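Local coordinates for putative sugar binding protein (Geobacillus stearothermophilus, PDB 6GT9) that binds galactose, and probably glucose, as the solute-binding component of a three-component sugar-sensing system linked to galactan utilization, at residues V34-L40 with Y65-A71; V102-N106 with A122-R127. All coordinates share one frame; numbering follows the deposited sequence.

Interaction 1. Residues V34-L40 with Y65-A71; sequences VLVPEEL and YIGPRQA. With GAL (beta-D-galactopyranose), chain E.
Tyr65 holds its CG trans to the main-chain nitrogen (chi1 -177°), which lays the ring along the 34-40 chain and carries its hydroxyl to Leu40; Leu40, whose CG is likewise trans (chi1 -162°), sends CD1 back to the ring. Tyr65 OH donates to Leu40 O at 2.7 Å, approaching 22° from the carbonyl plane, while Leu40 CD1 packs 3.6 Å from Tyr65 CE2. Pro37 CD lies over one ring face in a CH-pi contact, 4.2 Å from the centroid and offset toward the rim, and Leu35 CD2 meets the edge near Tyr65 CD1. The ring is thus gripped at hydroxyl, face and edge. The parallel pairing of Leu35 with Tyr65 is closed by Ile66 N to Leu35 O at 3.0 Å, and Val36 CA adds a CH...O contact to Ile66 O. Farther along, the two segments stay tied: Leu40 N donates to Pro68 O at 2.8 Å, and Glu39, extended beyond CG, receives Ala71 N on the anti lone pair of OE2 at 3.0 Å. Gly67 presses its backbone against Pro37 CD, where a side chain would clash. Between these ties Glu38 turns away from the 65-71 loop and reaches the sugar: its OE1 accepts from O4 of the galactose at 2.6 Å and also takes a bond from Gln94 NE2. As usual in periplasmic binding proteins of this class, the ligand is met by loops at the C-terminal ends of parallel strands. Strand 32-36 lies between strands 62-65 and 90-93 of the parallel sheet; Tyr65 touches Arg46 and Glu49 of helix 43-59, while Val36 and Ile66 pack on helix 73-85.

Interaction 2. Residues V102-N106 with A122-R127; sequences VPVIN and APTSRR
A type I beta turn, Ala122 to Ser125, in the loop joining strands 115-118 and 129-132 packs against helix 98-110 of the same parallel-sheet domain. Ser125 N and Ser125 OG both donate to Ala122 O, the hydroxyl at 2.7 Å and in the carbonyl plane; with chi1 at 73°, OG sits between the backbone N and carbonyl carbon, where it also accepts a weak bond from Arg127 N. The apolar side of the helix fits against this turn: Ile105 brings CD1 to Ala122 CB at 3.9 Å and CG2 to Ser125 OG, while Val102 sets CG2 against Thr124 OG1 at 3.6 Å and CG1 against Ser125 CB. One turn of helix after Val102, Asn106 makes the polar link. Its OD1 accepts from Arg126 N at 2.9 Å, the donor 15° from the carbonyl plane, and its ND2 reaches Thr124 O through a water that accepts a hydrogen bond from ND2 and donates one to Thr124 O, both 2.7 Å. Arg126, bent at chi3, folds its guanidinium over the same amide, the planes 18° apart and Asn106 CG above the group's centre. Replacing Asn106 by an alanine would probably leave Arg126 N without its side-chain acceptor, break the water link to Thr124 O and take away the flat support under the guanidinium. Arg126 also has a salt bridge from NH1 to Asp110 farther along the helix. Two bonded ends and a stacked face together should fix the rotation of the Asn106 amide, while the Asp110 carboxylate probably offsets the charge of the guanidinium stacked on it.

How the interactions relate
Interactions 1 and 2 belong to the same parallel-sheet domain, with centres 19 Å apart and nearest atoms about 10 Å apart, and they do not touch. Interaction 1 joins strand 32-36 to the outermost strand 62-65 and the loop after it, and contributes directly to the pocket through Glu38, with Trp45 about 3 Å from Tyr65 between side chains. Interaction 2 packs farther from the sugar: the side chain of Ala122 is about 14 Å from the galactose and about 11 Å from that of Asp119, which binds it. Helix 73-85 connects the two regions indirectly, touching Val36 and Ile66 of the first contact and, on helix 98-110, Val104, which itself takes no part in the second.

Interaction 1. Residues V34-L40 with Y65-A71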
loop_
_atom_site.group_PDB
_atom_site.type_symbol
_atom_site.label_atom_id
_atom_site.label_comp_id
_atom_site.label_asym_id
_atom_site.label_seq_id
_atom_site.Cartn_x
_atom_site.Cartn_y
_atom_site.Cartn_z
ATOM N N VAL A 34 0.480 6.752 18.271
ATOM C CA VAL A 34 1.066 7.399 17.103
ATOM C C VAL A 34 0.824 6.510 15.891
ATOM O O VAL A 34 1.050 5.297 15.949
ATOM C CB VAL A 34 2.568 7.669 17.289
ATOM C CG1 VAL A 34 3.148 8.307 16.009
ATOM C CG2 VAL A 34 2.803 8.588 18.512
ATOM N N LEU A 35 0.365 7.111 14.799
ATOM C CA LEU A 35 0.247 6.433 13.511
ATOM C C LEU A 35 1.269 7.068 12.583
ATOM O O LEU A 35 1.250 8.286 12.387
ATOM C CB LEU A 35 -1.163 6.557 12.935
ATOM C CG LEU A 35 -1.357 6.099 11.482
ATOM C CD1 LEU A 35 -1.093 4.603 11.315
ATOM C CD2 LEU A 35 -2.753 6.465 10.991
ATOM N N VAL A 36 2.169 6.254 12.045
ATOM C CA VAL A 36 3.224 6.727 11.155
ATOM C C VAL A 36 2.882 6.265 9.740
ATOM O O VAL A 36 2.885 5.054 9.474
ATOM C CB VAL A 36 4.600 6.207 11.585
ATOM C CG1 VAL A 36 5.667 6.718 10.627
ATOM C CG2 VAL A 36 4.896 6.621 13.023
ATOM N N PRO A 37 2.557 7.167 8.819
ATOM C CA PRO A 37 2.308 6.767 7.433
ATOM C C PRO A 37 3.610 6.685 6.645
ATOM O O PRO A 37 4.659 7.165 7.067
ATOM C CB PRO A 37 1.431 7.900 6.906
ATOM C CG PRO A 37 2.038 9.109 7.583
ATOM C CD PRO A 37 2.367 8.622 9.002
ATOM N N GLU A 38 3.522 6.058 5.469
ATOM C CA GLU A 38 4.670 6.017 4.574
ATOM C C GLU A 38 5.066 7.426 4.144
ATOM O O GLU A 38 6.252 7.732 4.013
ATOM C CB GLU A 38 4.347 5.148 3.352
ATOM C CG GLU A 38 5.495 4.891 2.388
ATOM C CD GLU A 38 5.124 3.815 1.357
ATOM O OE1 GLU A 38 3.985 3.307 1.433
ATOM O OE2 GLU A 38 5.955 3.481 0.482
ATOM N N GLU A 39 4.077 8.299 3.950
ATOM C CA GLU A 39 4.286 9.666 3.488
ATOM C C GLU A 39 3.086 10.483 3.936
ATOM O O GLU A 39 1.938 10.078 3.702
ATOM C CB GLU A 39 4.449 9.721 1.965
ATOM C CG GLU A 39 4.936 11.084 1.429
ATOM C CD GLU A 39 5.195 11.047 -0.072
ATOM O OE1 GLU A 39 4.302 11.450 -0.852
ATOM O OE2 GLU A 39 6.278 10.563 -0.469
ATOM N N LEU A 40 3.361 11.622 4.579
ATOM C CA LEU A 40 2.353 12.335 5.361
ATOM C C LEU A 40 1.120 12.676 4.529
ATOM O O LEU A 40 -0.007 12.333 4.898
ATOM C CB LEU A 40 2.963 13.609 5.955
ATOM C CG LEU A 40 2.230 14.262 7.127
ATOM C CD1 LEU A 40 2.443 13.466 8.387
ATOM C CD2 LEU A 40 2.690 15.713 7.329
ATOM N N TYR A 65 -0.792 11.758 14.178
ATOM C CA TYR A 65 -0.406 11.341 12.826
ATOM C C TYR A 65 0.918 12.011 12.491
ATOM O O TYR A 65 0.969 13.236 12.310
ATOM C CB TYR A 65 -1.489 11.733 11.825
ATOM C CG TYR A 65 -1.286 11.308 10.376
ATOM C CD1 TYR A 65 -1.474 9.988 9.982
ATOM C CD2 TYR A 65 -0.975 12.246 9.392
ATOM C CE1 TYR A 65 -1.323 9.604 8.641
ATOM C CE2 TYR A 65 -0.827 11.880 8.064
ATOM C CZ TYR A 65 -1.001 10.553 7.692
ATOM O OH TYR A 65 -0.862 10.178 6.367
ATOM N N ILE A 66 1.998 11.224 12.444
ATOM C CA ILE A 66 3.350 11.772 12.335
ATOM C C ILE A 66 4.130 10.924 11.347
ATOM O O ILE A 66 4.302 9.721 11.565
ATOM C CB ILE A 66 4.093 11.798 13.682
ATOM C CG1 ILE A 66 3.249 12.462 14.771
ATOM C CG2 ILE A 66 5.417 12.511 13.530
ATOM C CD1 ILE A 66 3.803 12.272 16.156
ATOM N N GLY A 67 4.634 11.548 10.285
ATOM C CA GLY A 67 5.296 10.821 9.231
ATOM C C GLY A 67 6.172 11.690 8.351
ATOM O O GLY A 67 6.141 12.927 8.414
ATOM N N PRO A 68 6.986 11.045 7.517
ATOM C CA PRO A 68 7.877 11.797 6.619
ATOM C C PRO A 68 7.095 12.631 5.615
ATOM O O PRO A 68 6.084 12.192 5.059
ATOM C CB PRO A 68 8.686 10.699 5.914
ATOM C CG PRO A 68 8.456 9.421 6.731
ATOM C CD PRO A 68 7.122 9.583 7.378
ATOM N N ARG A 69 7.582 13.843 5.355
ATOM C CA ARG A 69 6.969 14.615 4.281
ATOM C C ARG A 69 7.216 13.954 2.937
ATOM O O ARG A 69 6.371 14.033 2.040
ATOM C CB ARG A 69 7.495 16.051 4.270
ATOM C CG ARG A 69 6.661 16.992 3.402
ATOM C CD ARG A 69 7.350 18.319 3.284
ATOM N NE ARG A 69 8.008 18.582 4.549
ATOM C CZ ARG A 69 9.169 19.202 4.674
ATOM N NH1 ARG A 69 9.809 19.641 3.593
ATOM N NH2 ARG A 69 9.684 19.372 5.887
ATOM N N GLN A 70 8.353 13.279 2.800
ATOM C CA GLN A 70 8.729 12.551 1.597
ATOM C C GLN A 70 9.150 11.152 2.029
ATOM O O GLN A 70 10.016 11.012 2.900
ATOM C CB GLN A 70 9.866 13.285 0.874
ATOM C CG GLN A 70 10.009 12.947 -0.579
ATOM C CD GLN A 70 10.856 13.967 -1.318
ATOM O OE1 GLN A 70 10.376 14.644 -2.229
ATOM N NE2 GLN A 70 12.119 14.083 -0.926
ATOM N N ALA A 71 8.527 10.121 1.448
ATOM C CA ALA A 71 8.787 8.748 1.880
ATOM C C ALA A 71 10.281 8.462 1.871
ATOM O O ALA A 71 10.977 8.770 0.906
ATOM C CB ALA A 71 8.051 7.746 0.983
HETATM C C1 GAL E . -0.885 1.853 -1.528
HETATM C C2 GAL E . -0.080 1.286 -0.376
HETATM C C3 GAL E . 0.365 2.390 0.600
HETATM C C4 GAL E . 1.138 3.465 -0.144
HETATM C C5 GAL E . 0.346 3.956 -1.344
HETATM C C6 GAL E . 1.153 4.905 -2.234
HETATM O O1 GAL E . -1.249 0.813 -2.413
HETATM O O2 GAL E . -0.849 0.328 0.364
HETATM O O3 GAL E . 1.249 1.860 1.541
HETATM O O4 GAL E . 2.401 2.955 -0.584
HETATM O O5 GAL E . -0.112 2.851 -2.224
HETATM O O6 GAL E . 0.304 5.624 -3.102
#

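Interaction 2. Residues V102-N106 with A122-R127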
loop_
_atom_site.group_PDB
_atom_site.type_symbol
_atom_site.label_atom_id
_atom_site.label_comp_id
_atom_site.label_asym_id
_atom_site.label_seq_id
_atom_site.Cartn_x
_atom_site.Cartn_y
_atom_site.Cartn_z
ATOM N N VAL A 102 12.580 -4.500 11.380
ATOM C CA VAL A 102 12.459 -5.547 12.401
ATOM C C VAL A 102 13.259 -5.206 13.663
ATOM O O VAL A 102 12.674 -5.194 14.753
ATOM C CB VAL A 102 12.820 -6.917 11.821
ATOM C CG1 VAL A 102 12.993 -7.924 12.953
ATOM C CG2 VAL A 102 11.755 -7.400 10.840
ATOM N N PRO A 103 14.565 -4.926 13.586
ATOM C CA PRO A 103 15.278 -4.552 14.820
ATOM C C PRO A 103 14.704 -3.333 15.527
ATOM O O PRO A 103 14.734 -3.288 16.762
ATOM C CB PRO A 103 16.716 -4.305 14.335
ATOM C CG PRO A 103 16.614 -4.141 12.858
ATOM C CD PRO A 103 15.486 -5.017 12.440
ATOM N N VAL A 104 14.176 -2.348 14.797
ATOM C CA VAL A 104 13.636 -1.159 15.454
ATOM C C VAL A 104 12.291 -1.464 16.104
ATOM O O VAL A 104 12.011 -1.007 17.218
ATOM C CB VAL A 104 13.530 0.010 14.461
ATOM C CG1 VAL A 104 12.879 1.220 15.124
ATOM C CG2 VAL A 104 14.902 0.379 13.931
ATOM N N ILE A 105 11.424 -2.214 15.417
ATOM C CA ILE A 105 10.188 -2.655 16.061
ATOM C C ILE A 105 10.508 -3.444 17.323
ATOM O O ILE A 105 9.893 -3.233 18.374
ATOM C CB ILE A 105 9.318 -3.466 15.083
ATOM C CG1 ILE A 105 8.696 -2.535 14.035
ATOM C CG2 ILE A 105 8.237 -4.194 15.843
ATOM C CD1 ILE A 105 8.139 -3.256 12.787
ATOM N N ASN A 106 11.509 -4.326 17.252
ATOM C CA ASN A 106 11.867 -5.146 18.408
ATOM C C ASN A 106 12.397 -4.300 19.563
ATOM O O ASN A 106 12.042 -4.534 20.724
ATOM C CB ASN A 106 12.893 -6.202 17.997
ATOM C CG ASN A 106 12.264 -7.351 17.239
ATOM O OD1 ASN A 106 11.066 -7.348 16.975
ATOM N ND2 ASN A 106 13.070 -8.339 16.881
ATOM N N ALA A 122 5.565 -6.741 9.201
ATOM C CA ALA A 122 6.898 -7.261 9.512
ATOM C C ALA A 122 6.744 -8.553 10.314
ATOM O O ALA A 122 6.998 -8.584 11.529
ATOM C CB ALA A 122 7.744 -6.241 10.275
ATOM N N PRO A 123 6.361 -9.654 9.654
ATOM C CA PRO A 123 5.879 -10.833 10.401
ATOM C C PRO A 123 6.945 -11.561 11.200
ATOM O O PRO A 123 6.592 -12.373 12.070
ATOM C CB PRO A 123 5.298 -11.737 9.301
ATOM C CG PRO A 123 6.033 -11.340 8.070
ATOM C CD PRO A 123 6.337 -9.868 8.197
ATOM N N THR A 124 8.226 -11.317 10.954
ATOM C CA THR A 124 9.250 -11.897 11.815
ATOM C C THR A 124 9.564 -11.027 13.032
ATOM O O THR A 124 10.364 -11.438 13.879
ATOM C CB THR A 124 10.537 -12.157 11.024
ATOM O OG1 THR A 124 11.146 -10.911 10.680
ATOM C CG2 THR A 124 10.231 -12.936 9.741
ATOM N N SER A 125 8.970 -9.839 13.145
ATOM C CA SER A 125 9.250 -8.984 14.290
ATOM C C SER A 125 8.342 -9.354 15.462
ATOM O O SER A 125 7.487 -10.238 15.376
ATOM C CB SER A 125 9.084 -7.512 13.923
ATOM O OG SER A 125 7.717 -7.198 13.784
ATOM N N ARG A 126 8.528 -8.666 16.585
ATOM C CA ARG A 126 7.702 -8.890 17.762
ATOM C C ARG A 126 6.540 -7.906 17.848
ATOM O O ARG A 126 5.957 -7.741 18.922
ATOM C CB ARG A 126 8.569 -8.845 19.026
ATOM C CG ARG A 126 9.561 -10.015 19.091
ATOM C CD ARG A 126 10.069 -10.280 20.487
ATOM N NE ARG A 126 10.945 -9.214 20.959
ATOM C CZ ARG A 126 12.262 -9.199 20.780
ATOM N NH1 ARG A 126 12.986 -8.185 21.239
ATOM N NH2 ARG A 126 12.855 -10.195 20.141
ATOM N N ARG A 127 6.199 -7.234 16.745
ATOM C CA ARG A 127 4.925 -6.529 16.678
ATOM C C ARG A 127 3.811 -7.448 17.176
ATOM O O ARG A 127 3.834 -8.659 16.936
ATOM C CB ARG A 127 4.650 -6.060 15.241
ATOM C CG ARG A 127 4.577 -7.181 14.215
ATOM C CD ARG A 127 3.143 -7.503 13.858
ATOM N NE ARG A 127 3.017 -8.581 12.860
ATOM C CZ ARG A 127 3.004 -9.880 13.159
ATOM N NH1 ARG A 127 3.130 -10.277 14.418
ATOM N NH2 ARG A 127 2.871 -10.790 12.200
HETATM O O HOH W 1 12.437 -10.540 15.414
#